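Local coordinates for protein putative conjugative transposon recombinase (Clostridium difficile, PDB 3G13) that probably binds DNA and takes part in strand exchange as a serine recombinase, of which this piece is the N-terminal resolvase-type domain, at residues Ala10-Ser15 with Ala45-Asp50; Asp63-Ile68 with Leu95-Met100; Met78-Ser83 with Tyr109-Lys114. All blocks are in the same frame, centred on the assembly; numbering follows the deposited sequence.

Contact 1. Residues Ala10-Ser15 with Ala45-Asp50; sequences AYCRVS and ADIYAD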
loop_
_atom_site.group_PDB
_atom_site.type_symbol
_atom_site.label_atom_id
_atom_site.label_comp_id
_atom_site.label_asym_id
_atom_site.label_seq_id
_atom_site.Cartn_x
_atom_site.Cartn_y
_atom_site.Cartn_z
ATOM N N ALA A 10 -3.316 10.637 -21.725
ATOM C CA ALA A 10 -2.131 10.573 -20.852
ATOM C C ALA A 10 -2.238 11.674 -19.845
ATOM O O ALA A 10 -2.667 12.774 -20.191
ATOM C CB ALA A 10 -0.821 10.712 -21.642
ATOM N N TYR A 11 -1.870 11.361 -18.602
ATOM C CA TYR A 11 -1.689 12.384 -17.574
ATOM C C TYR A 11 -0.229 12.616 -17.202
ATOM O O TYR A 11 0.483 11.677 -16.834
ATOM C CB TYR A 11 -2.533 12.111 -16.317
ATOM C CG TYR A 11 -2.349 13.273 -15.368
ATOM C CD1 TYR A 11 -3.003 14.494 -15.606
ATOM C CD2 TYR A 11 -1.439 13.197 -14.303
ATOM C CE1 TYR A 11 -2.794 15.587 -14.806
ATOM C CE2 TYR A 11 -1.240 14.294 -13.467
ATOM C CZ TYR A 11 -1.930 15.497 -13.741
ATOM O OH TYR A 11 -1.761 16.603 -12.950
ATOM N N CYS A 12 0.213 13.873 -17.289
ATOM C CA CYS A 12 1.623 14.227 -17.098
ATOM C C CYS A 12 1.847 15.203 -15.948
ATOM O O CYS A 12 1.053 16.141 -15.745
ATOM C CB CYS A 12 2.220 14.863 -18.370
ATOM S SG CYS A 12 1.849 14.011 -19.929
ATOM N N ARG A 13 2.934 14.983 -15.211
ATOM C CA ARG A 13 3.458 15.978 -14.296
ATOM C C ARG A 13 4.648 16.623 -14.996
ATOM O O ARG A 13 5.557 15.909 -15.443
ATOM C CB ARG A 13 3.885 15.362 -12.965
ATOM C CG ARG A 13 4.352 16.397 -11.956
ATOM C CD ARG A 13 4.648 15.748 -10.608
ATOM N NE ARG A 13 5.856 14.928 -10.681
ATOM C CZ ARG A 13 6.152 13.952 -9.841
ATOM N NH1 ARG A 13 5.333 13.643 -8.837
ATOM N NH2 ARG A 13 7.279 13.287 -10.012
ATOM N N VAL A 14 4.616 17.958 -15.119
ATOM C CA VAL A 14 5.652 18.722 -15.844
ATOM C C VAL A 14 6.674 19.286 -14.865
ATOM O O VAL A 14 6.300 19.947 -13.888
ATOM C CB VAL A 14 5.065 19.907 -16.693
ATOM C CG1 VAL A 14 6.202 20.765 -17.307
ATOM C CG2 VAL A 14 4.178 19.380 -17.785
ATOM N N SER A 15 7.950 19.027 -15.142
ATOM C CA SER A 15 9.047 19.507 -14.298
ATOM C C SER A 15 9.286 21.007 -14.407
ATOM O O SER A 15 9.165 21.604 -15.485
ATOM C CB SER A 15 10.353 18.784 -14.608
ATOM O OG SER A 15 11.344 19.115 -13.637
ATOM N N ALA A 45 -7.276 10.705 -27.054
ATOM C CA ALA A 45 -8.296 11.609 -26.516
ATOM C C ALA A 45 -7.603 12.952 -26.306
ATOM O O ALA A 45 -7.874 13.904 -27.039
ATOM C CB ALA A 45 -8.892 11.059 -25.211
ATOM N N ASP A 46 -6.647 13.009 -25.369
ATOM C CA ASP A 46 -5.949 14.240 -25.111
ATOM C C ASP A 46 -4.754 13.965 -24.218
ATOM O O ASP A 46 -4.569 12.850 -23.689
ATOM C CB ASP A 46 -6.917 15.313 -24.518
ATOM C CG ASP A 46 -6.433 16.756 -24.754
ATOM O OD1 ASP A 46 -5.348 16.966 -25.360
ATOM O OD2 ASP A 46 -7.102 17.671 -24.242
ATOM N N ILE A 47 -3.909 14.966 -24.106
ATOM C CA ILE A 47 -2.796 14.935 -23.197
ATOM C C ILE A 47 -3.050 16.020 -22.142
ATOM O O ILE A 47 -3.338 17.174 -22.472
ATOM C CB ILE A 47 -1.456 15.067 -23.939
ATOM C CG1 ILE A 47 -1.271 13.829 -24.854
ATOM C CG2 ILE A 47 -0.265 15.264 -22.924
ATOM C CD1 ILE A 47 -0.120 13.875 -25.772
ATOM N N TYR A 48 -3.010 15.597 -20.884
ATOM C CA TYR A 48 -3.332 16.442 -19.746
ATOM C C TYR A 48 -2.064 16.591 -18.944
ATOM O O TYR A 48 -1.316 15.632 -18.788
ATOM C CB TYR A 48 -4.421 15.803 -18.914
ATOM C CG TYR A 48 -5.711 15.546 -19.665
ATOM C CD1 TYR A 48 -6.782 16.444 -19.575
ATOM C CD2 TYR A 48 -5.869 14.401 -20.455
ATOM C CE1 TYR A 48 -7.979 16.219 -20.245
ATOM C CE2 TYR A 48 -7.073 14.161 -21.160
ATOM C CZ TYR A 48 -8.120 15.081 -21.049
ATOM O OH TYR A 48 -9.314 14.869 -21.711
ATOM N N ALA A 49 -1.810 17.795 -18.430
ATOM C CA ALA A 49 -0.534 18.086 -17.802
ATOM C C ALA A 49 -0.623 19.241 -16.807
ATOM O O ALA A 49 -1.180 20.306 -17.115
ATOM C CB ALA A 49 0.513 18.383 -18.848
ATOM N N ASP A 50 -0.093 19.011 -15.607
ATOM C CA ASP A 50 0.097 20.081 -14.627
ATOM C C ASP A 50 1.545 20.175 -14.258
ATOM O O ASP A 50 2.249 19.163 -14.216
ATOM C CB ASP A 50 -0.712 19.848 -13.351
ATOM C CG ASP A 50 -2.194 19.866 -13.592
ATOM O OD1 ASP A 50 -2.763 20.916 -13.957
ATOM O OD2 ASP A 50 -2.808 18.809 -13.390
#

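Contact 2. Residues Asp63-Ile68 with Leu95-Met100; sequences DFQRMI and LKYVRM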
loop_
_atom_site.group_PDB
_atom_site.type_symbol
_atom_site.label_atom_id
_atom_site.label_comp_id
_atom_site.label_asym_id
_atom_site.label_seq_id
_atom_site.Cartn_x
_atom_site.Cartn_y
_atom_site.Cartn_z
ATOM N N ASP A 63 -5.510 20.646 -14.690
ATOM C CA ASP A 63 -5.647 19.752 -15.847
ATOM C C ASP A 63 -5.997 18.308 -15.438
ATOM O O ASP A 63 -6.720 17.624 -16.152
ATOM C CB ASP A 63 -4.409 19.781 -16.720
ATOM C CG ASP A 63 -4.731 20.069 -18.185
ATOM O OD1 ASP A 63 -4.018 19.559 -19.058
ATOM O OD2 ASP A 63 -5.688 20.823 -18.462
ATOM N N PHE A 64 -5.508 17.869 -14.278
ATOM C CA PHE A 64 -5.969 16.601 -13.706
ATOM C C PHE A 64 -7.485 16.630 -13.565
ATOM O O PHE A 64 -8.177 15.684 -13.940
ATOM C CB PHE A 64 -5.345 16.322 -12.330
ATOM C CG PHE A 64 -5.712 14.957 -11.784
ATOM C CD1 PHE A 64 -4.970 13.829 -12.158
ATOM C CD2 PHE A 64 -6.816 14.800 -10.942
ATOM C CE1 PHE A 64 -5.293 12.561 -11.684
ATOM C CE2 PHE A 64 -7.164 13.527 -10.455
ATOM C CZ PHE A 64 -6.401 12.404 -10.825
ATOM N N GLN A 65 -8.013 17.729 -13.019
ATOM C CA GLN A 65 -9.462 17.841 -12.845
ATOM C C GLN A 65 -10.205 17.894 -14.173
ATOM O O GLN A 65 -11.303 17.359 -14.276
ATOM C CB GLN A 65 -9.842 19.045 -11.966
ATOM C CG GLN A 65 -9.514 18.866 -10.494
ATOM C CD GLN A 65 -10.176 17.628 -9.875
ATOM O OE1 GLN A 65 -11.391 17.428 -10.007
ATOM N NE2 GLN A 65 -9.369 16.790 -9.205
ATOM N N ARG A 66 -9.621 18.554 -15.177
ATOM C CA ARG A 66 -10.235 18.580 -16.522
ATOM C C ARG A 66 -10.294 17.137 -17.047
ATOM O O ARG A 66 -11.313 16.711 -17.552
ATOM C CB ARG A 66 -9.454 19.502 -17.463
ATOM C CG ARG A 66 -9.989 19.607 -18.894
ATOM C CD ARG A 66 -9.153 20.572 -19.727
ATOM N NE ARG A 66 -7.776 20.123 -20.002
ATOM C CZ ARG A 66 -7.381 19.464 -21.090
ATOM N NH1 ARG A 66 -8.242 19.131 -22.050
ATOM N NH2 ARG A 66 -6.105 19.132 -21.225
HETATM N N MSE A 67 -9.211 16.383 -16.857
HETATM C CA MSE A 67 -9.206 14.978 -17.222
HETATM C C MSE A 67 -10.293 14.139 -16.540
HETATM O O MSE A 67 -11.002 13.359 -17.203
HETATM C CB MSE A 67 -7.854 14.369 -16.947
HETATM C CG MSE A 67 -7.619 13.183 -17.836
HETATM SE SE MSE A 67 -6.082 12.251 -17.175
HETATM C CE MSE A 67 -7.442 11.337 -15.979
ATOM N N ILE A 68 -10.415 14.290 -15.218
ATOM C CA ILE A 68 -11.501 13.629 -14.495
ATOM C C ILE A 68 -12.872 13.986 -15.076
ATOM O O ILE A 68 -13.677 13.098 -15.275
ATOM C CB ILE A 68 -11.461 13.905 -12.979
ATOM C CG1 ILE A 68 -10.150 13.363 -12.361
ATOM C CG2 ILE A 68 -12.669 13.289 -12.316
ATOM C CD1 ILE A 68 -9.913 11.797 -12.530
ATOM N N LEU A 95 -6.745 6.165 -4.287
ATOM C CA LEU A 95 -7.941 5.338 -4.129
ATOM C C LEU A 95 -9.165 5.940 -4.757
ATOM O O LEU A 95 -9.852 5.298 -5.555
ATOM C CB LEU A 95 -8.235 5.100 -2.623
ATOM C CG LEU A 95 -7.386 4.031 -1.952
ATOM C CD1 LEU A 95 -7.599 4.061 -0.399
ATOM C CD2 LEU A 95 -7.786 2.677 -2.574
ATOM N N LYS A 96 -9.452 7.180 -4.356
ATOM C CA LYS A 96 -10.637 7.901 -4.814
ATOM C C LYS A 96 -10.695 7.910 -6.354
ATOM O O LYS A 96 -11.704 7.529 -6.941
ATOM C CB LYS A 96 -10.585 9.338 -4.269
ATOM C CG LYS A 96 -11.582 10.333 -4.826
ATOM C CD LYS A 96 -11.413 11.687 -4.122
ATOM C CE LYS A 96 -12.045 12.840 -4.914
ATOM N NZ LYS A 96 -13.542 12.794 -4.935
ATOM N N TYR A 97 -9.632 8.401 -6.989
ATOM C CA TYR A 97 -9.672 8.576 -8.432
ATOM C C TYR A 97 -9.540 7.272 -9.202
ATOM O O TYR A 97 -10.174 7.105 -10.256
ATOM C CB TYR A 97 -8.634 9.604 -8.879
ATOM C CG TYR A 97 -8.951 10.996 -8.348
ATOM C CD1 TYR A 97 -10.137 11.638 -8.709
ATOM C CD2 TYR A 97 -8.057 11.669 -7.496
ATOM C CE1 TYR A 97 -10.448 12.926 -8.220
ATOM C CE2 TYR A 97 -8.362 12.966 -7.006
ATOM C CZ TYR A 97 -9.560 13.568 -7.377
ATOM O OH TYR A 97 -9.881 14.830 -6.920
ATOM N N VAL A 98 -8.753 6.324 -8.695
ATOM C CA VAL A 98 -8.709 5.024 -9.379
ATOM C C VAL A 98 -10.114 4.359 -9.334
ATOM O O VAL A 98 -10.621 3.908 -10.355
ATOM C CB VAL A 98 -7.636 4.099 -8.833
ATOM C CG1 VAL A 98 -7.850 2.647 -9.386
ATOM C CG2 VAL A 98 -6.231 4.651 -9.189
ATOM N N ARG A 99 -10.745 4.340 -8.153
ATOM C CA ARG A 99 -12.091 3.766 -7.994
ATOM C C ARG A 99 -13.147 4.479 -8.830
ATOM O O ARG A 99 -14.022 3.830 -9.419
ATOM C CB ARG A 99 -12.502 3.791 -6.524
ATOM C CG ARG A 99 -11.757 2.783 -5.662
ATOM C CD ARG A 99 -12.068 3.019 -4.197
ATOM N NE ARG A 99 -11.708 1.870 -3.370
ATOM C CZ ARG A 99 -11.411 1.918 -2.070
ATOM N NH1 ARG A 99 -11.418 3.060 -1.398
ATOM N NH2 ARG A 99 -11.115 0.796 -1.435
HETATM N N MSE A 100 -13.081 5.813 -8.876
HETATM C CA MSE A 100 -14.059 6.593 -9.656
HETATM C C MSE A 100 -13.972 6.247 -11.151
HETATM O O MSE A 100 -14.982 6.118 -11.849
HETATM C CB MSE A 100 -13.788 8.095 -9.454
HETATM C CG MSE A 100 -14.767 9.051 -10.081
HETATM SE SE MSE A 100 -14.112 10.900 -9.789
HETATM C CE MSE A 100 -13.882 10.912 -7.861
#

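Contact 3. Residues Met78-Ser83 with Tyr109-Lys114; sequences MVFTKS and YFEDEK. Unlike the reference sequence in segment 78-83: Phe80 (reference Ile).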
loop_
_atom_site.group_PDB
_atom_site.type_symbol
_atom_site.label_atom_id
_atom_site.label_comp_id
_atom_site.label_asym_id
_atom_site.label_seq_id
_atom_site.Cartn_x
_atom_site.Cartn_y
_atom_site.Cartn_z
HETATM N N MSE A 78 -9.036 4.756 -21.263
HETATM C CA MSE A 78 -7.802 4.407 -20.584
HETATM C C MSE A 78 -6.875 5.631 -20.494
HETATM O O MSE A 78 -6.659 6.359 -21.476
HETATM C CB MSE A 78 -7.105 3.191 -21.245
HETATM C CG MSE A 78 -5.847 2.725 -20.487
HETATM SE SE MSE A 78 -5.098 1.017 -21.066
HETATM C CE MSE A 78 -5.284 0.102 -19.380
ATOM N N VAL A 79 -6.361 5.849 -19.294
ATOM C CA VAL A 79 -5.363 6.894 -19.020
ATOM C C VAL A 79 -3.994 6.345 -18.692
ATOM O O VAL A 79 -3.837 5.589 -17.737
ATOM C CB VAL A 79 -5.783 7.760 -17.782
ATOM C CG1 VAL A 79 -4.814 8.965 -17.617
ATOM C CG2 VAL A 79 -7.192 8.245 -17.943
ATOM N N PHE A 80 -2.979 6.757 -19.453
ATOM C CA PHE A 80 -1.597 6.461 -19.112
ATOM C C PHE A 80 -1.084 7.488 -18.116
ATOM O O PHE A 80 -1.373 8.692 -18.223
ATOM C CB PHE A 80 -0.682 6.488 -20.349
ATOM C CG PHE A 80 -0.749 5.238 -21.184
ATOM C CD1 PHE A 80 -1.438 5.238 -22.394
ATOM C CD2 PHE A 80 -0.142 4.054 -20.749
ATOM C CE1 PHE A 80 -1.502 4.066 -23.200
ATOM C CE2 PHE A 80 -0.203 2.870 -21.533
ATOM C CZ PHE A 80 -0.890 2.878 -22.760
ATOM N N THR A 81 -0.295 7.019 -17.159
ATOM C CA THR A 81 0.471 7.937 -16.337
ATOM C C THR A 81 1.751 7.256 -15.861
ATOM O O THR A 81 1.771 6.039 -15.682
ATOM C CB THR A 81 -0.405 8.563 -15.200
ATOM O OG1 THR A 81 0.251 9.722 -14.710
ATOM C CG2 THR A 81 -0.676 7.579 -14.052
ATOM N N LYS A 82 2.825 8.020 -15.655
ATOM C CA LYS A 82 4.130 7.403 -15.503
ATOM C C LYS A 82 4.215 6.592 -14.209
ATOM O O LYS A 82 4.787 5.512 -14.192
ATOM C CB LYS A 82 5.266 8.441 -15.596
ATOM C CG LYS A 82 6.684 7.830 -15.365
ATOM C CD LYS A 82 7.862 8.709 -15.865
ATOM C CE LYS A 82 9.223 8.136 -15.442
ATOM N NZ LYS A 82 9.459 6.768 -16.046
ATOM N N SER A 83 3.596 7.095 -13.147
ATOM C CA SER A 83 3.780 6.484 -11.828
ATOM C C SER A 83 2.606 6.857 -10.946
ATOM O O SER A 83 1.922 7.870 -11.172
ATOM C CB SER A 83 5.088 6.990 -11.176
ATOM O OG SER A 83 4.938 8.356 -10.846
ATOM N N TYR A 109 -3.358 3.097 -16.619
ATOM C CA TYR A 109 -2.161 2.301 -16.779
ATOM C C TYR A 109 -0.970 3.060 -16.185
ATOM O O TYR A 109 -0.538 4.069 -16.746
ATOM C CB TYR A 109 -1.882 1.869 -18.257
ATOM C CG TYR A 109 -0.801 0.793 -18.264
ATOM C CD1 TYR A 109 -1.149 -0.546 -18.199
ATOM C CD2 TYR A 109 0.553 1.120 -18.276
ATOM C CE1 TYR A 109 -0.197 -1.530 -18.136
ATOM C CE2 TYR A 109 1.541 0.128 -18.200
ATOM C CZ TYR A 109 1.151 -1.190 -18.135
ATOM O OH TYR A 109 2.085 -2.194 -18.067
ATOM N N PHE A 110 -0.461 2.539 -15.057
ATOM C CA PHE A 110 0.711 3.046 -14.372
ATOM C C PHE A 110 1.932 2.440 -15.042
ATOM O O PHE A 110 2.180 1.247 -14.925
ATOM C CB PHE A 110 0.649 2.647 -12.873
ATOM C CG PHE A 110 -0.441 3.340 -12.120
ATOM C CD1 PHE A 110 -0.427 4.740 -11.961
ATOM C CD2 PHE A 110 -1.502 2.616 -11.579
ATOM C CE1 PHE A 110 -1.450 5.383 -11.263
ATOM C CE2 PHE A 110 -2.500 3.255 -10.872
ATOM C CZ PHE A 110 -2.483 4.626 -10.699
ATOM N N GLU A 111 2.676 3.261 -15.778
ATOM C CA GLU A 111 3.735 2.758 -16.632
ATOM C C GLU A 111 4.909 2.164 -15.839
ATOM O O GLU A 111 5.387 1.071 -16.173
ATOM C CB GLU A 111 4.229 3.837 -17.626
ATOM C CG GLU A 111 3.094 4.493 -18.447
ATOM C CD GLU A 111 3.462 5.887 -18.911
ATOM O OE1 GLU A 111 2.645 6.809 -18.768
ATOM O OE2 GLU A 111 4.576 6.060 -19.419
ATOM N N ASP A 112 5.385 2.863 -14.813
ATOM C CA ASP A 112 6.578 2.385 -14.052
ATOM C C ASP A 112 6.284 1.069 -13.302
ATOM O O ASP A 112 7.075 0.116 -13.341
ATOM C CB ASP A 112 7.037 3.446 -13.027
ATOM C CG ASP A 112 7.814 4.635 -13.675
ATOM O OD1 ASP A 112 8.120 4.611 -14.900
ATOM O OD2 ASP A 112 8.082 5.600 -12.932
ATOM N N GLU A 113 5.123 1.047 -12.649
ATOM C CA GLU A 113 4.659 -0.091 -11.847
ATOM C C GLU A 113 4.138 -1.242 -12.721
ATOM O O GLU A 113 4.094 -2.366 -12.264
ATOM C CB GLU A 113 3.541 0.357 -10.909
ATOM C CG GLU A 113 3.958 1.343 -9.827
ATOM C CD GLU A 113 3.926 2.795 -10.305
ATOM O OE1 GLU A 113 3.738 3.027 -11.532
ATOM O OE2 GLU A 113 4.080 3.697 -9.451
ATOM N N LYS A 114 3.787 -0.932 -13.979
ATOM C CA LYS A 114 3.199 -1.862 -14.967
ATOM C C LYS A 114 1.858 -2.469 -14.501
ATOM O O LYS A 114 1.701 -3.691 -14.425
ATOM C CB LYS A 114 4.211 -2.929 -15.413
ATOM C CG LYS A 114 5.381 -2.320 -16.178
ATOM C CD LYS A 114 6.488 -3.304 -16.484
ATOM C CE LYS A 114 7.662 -2.578 -17.156
ATOM N NZ LYS A 114 8.788 -3.527 -17.506
#

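Contact 1. Residues Ala10-Ser15 with Ala45-Asp50
Two neighbouring parallel strands of the resolvase-type domain meet here, the ends of a beta-alpha-beta unit in which strand 6-14 leads through helix 25-37 to the edge strand 42-51. Ala10 pairs with Ile47, Tyr11 with Tyr48, Cys12 with Ala49 and Arg13 with Asp50. Ala10 N gives its hydrogen to Asp46 O and Ala10 O receives Tyr48 N at 2.9 Å. Cys12 repeats the pattern, with its N bonded to Tyr48 O at 2.8 Å and its O to Asp50 N, and Val14 N closes the series on Asp50 O.

The two faces of the pair differ. On that of Ala10, Cys12, Ile47 and Ala49, the sulfur of Cys12 rests on Ile47, SG to CG2 3.9 Å, and the Cys12 and Ala49 CB atoms touch at the same distance; helix 25-37 lies over this side. On the other, covered by helix 62-72, the side chains of Tyr11 and Tyr48 cross at about a right angle, CD1 of Tyr11 lying 3.8 Å from CB of Tyr48. The phenol of Tyr48 goes on to Asp70, while Arg13 reaches Glu138 of the second subunit.

Tyr11 swings CG opposite its own amide nitrogen (chi1 -176°), which carries the ring along the strand to Asp50. There the carboxylate stands at the ring edge, its plane turned 53° from the ring. Asp50 OD2 takes the hydroxyl of Tyr11 as well as Phe64 N; the separation of Tyr11 OH and Asp50 OD2 is modelled at 2.5 Å, shorter than usual, so its exact length is doubtful.

Contact 2. Residues Asp63-Ile68 with Leu95-Met100
Tyr97 is the main bump of this contact: its ring projects from helix 91-102 against Phe64, Gln65 and Ile68 of helix 62-72, which together shape a hollow for it. The short helical segments run roughly parallel, but their axes come no nearer than 12.5 Å, so the backbones stand well apart and large side chains fill the gap between them.

One ring face of Tyr97 receives the edge of Phe64 in a T-shaped pair, with centroids 4.9 Å apart and planes at 72°. CE2 of Phe64 points almost at the middle of the phenol, and its closest carbon there is Tyr97 CD2, 3.6 Å away. The opposite face is backed by the CG methylene of Lys96, the preceding residue, and the ring is thus held between an aromatic edge and an aliphatic stem. Phe64 meets two further aromatic rings edge-to-face, those of Tyr11 and Phe87, and so links the sheet to this layer of helices.

Ile68 closes the hollow one turn along. Its CD1 lies 3.8 Å from CD1 of Tyr97, while its other branch, CG2, turns to Met100, a selenomethionine, and touches SE at 3.8 Å. Bent at its last torsion, Met100 crosses Ile68 at about a right angle.

At the outer end of the phenol, Gln65 folds back at chi2 (-57°) to bring its amide over: NE2 donates to Tyr97 OH at 3.1 Å, with the hydroxyl tilted 19° from the amide plane. This buried aromatic core, tipped by one polar bond, packs two helices on the same side of the sheet, as in the alpha/beta catalytic domain of serine recombinases.

Contact 3. Residues Met78-Ser83 with Tyr109-Lys114
Strands 78-81 and 107-110 run side by side in the parallel part of the resolvase-domain sheet, with Phe80 opposite Tyr109 and Thr81 opposite Phe110. Tyr109 is gripped at both backbone polar atoms: its N donates to Val79 O at 2.8 Å and its O accepts Thr81 N at 3.0 Å. Thr81 O then takes Glu111 N at 2.9 Å, and beyond the strand ends Asp112 N reaches Lys82 O. The Thr81 hydroxyl is bonded to Tyr11 O on the next strand, while its CG2 packs 3.5 Å from CD1 of Phe110. On the other face Phe80 leans on Tyr109, CD2 to CB 3.7 Å, their rings meeting obliquely.

Glu111 OE1 sits near the Thr81 and Lys82 backbone but is hydrogen-bonded to Tyr32 of helix 25-37. Ser83, at the N-cap position before helix 84-87, bonds through OG to Arg86 N and Ser85 OG. Glu113 OE2 pairs with Ile84 N and with Ser131 of the second subunit. Lys82 runs extended until chi4 (62°) turns the amine toward Asp112, and NZ meets Asp112 OD1 on its syn lone pair in a salt bridge of 2.8 Å.

How the contacts relate
From the N terminus, the chain runs from strand 6-14 through helix 25-37 into the parallel strand 42-51, where contact 1 closes the first beta-alpha-beta unit. The chain then enters helix 62-72, which carries the first half of contact 2, and continues into strand 78-81, the first half of contact 3. Helix 91-102 completes contact 2 before strand 107-110 completes contact 3, so these two cross, whereas contact 1 precedes both. Strand 78-81 adjoins strand 6-14, which puts contacts 1 and 3 in one sheet. Helix 62-72 joins all three: Arg66 bridges to Asp46 of contact 1, and Met67 packs on Val79 of contact 3.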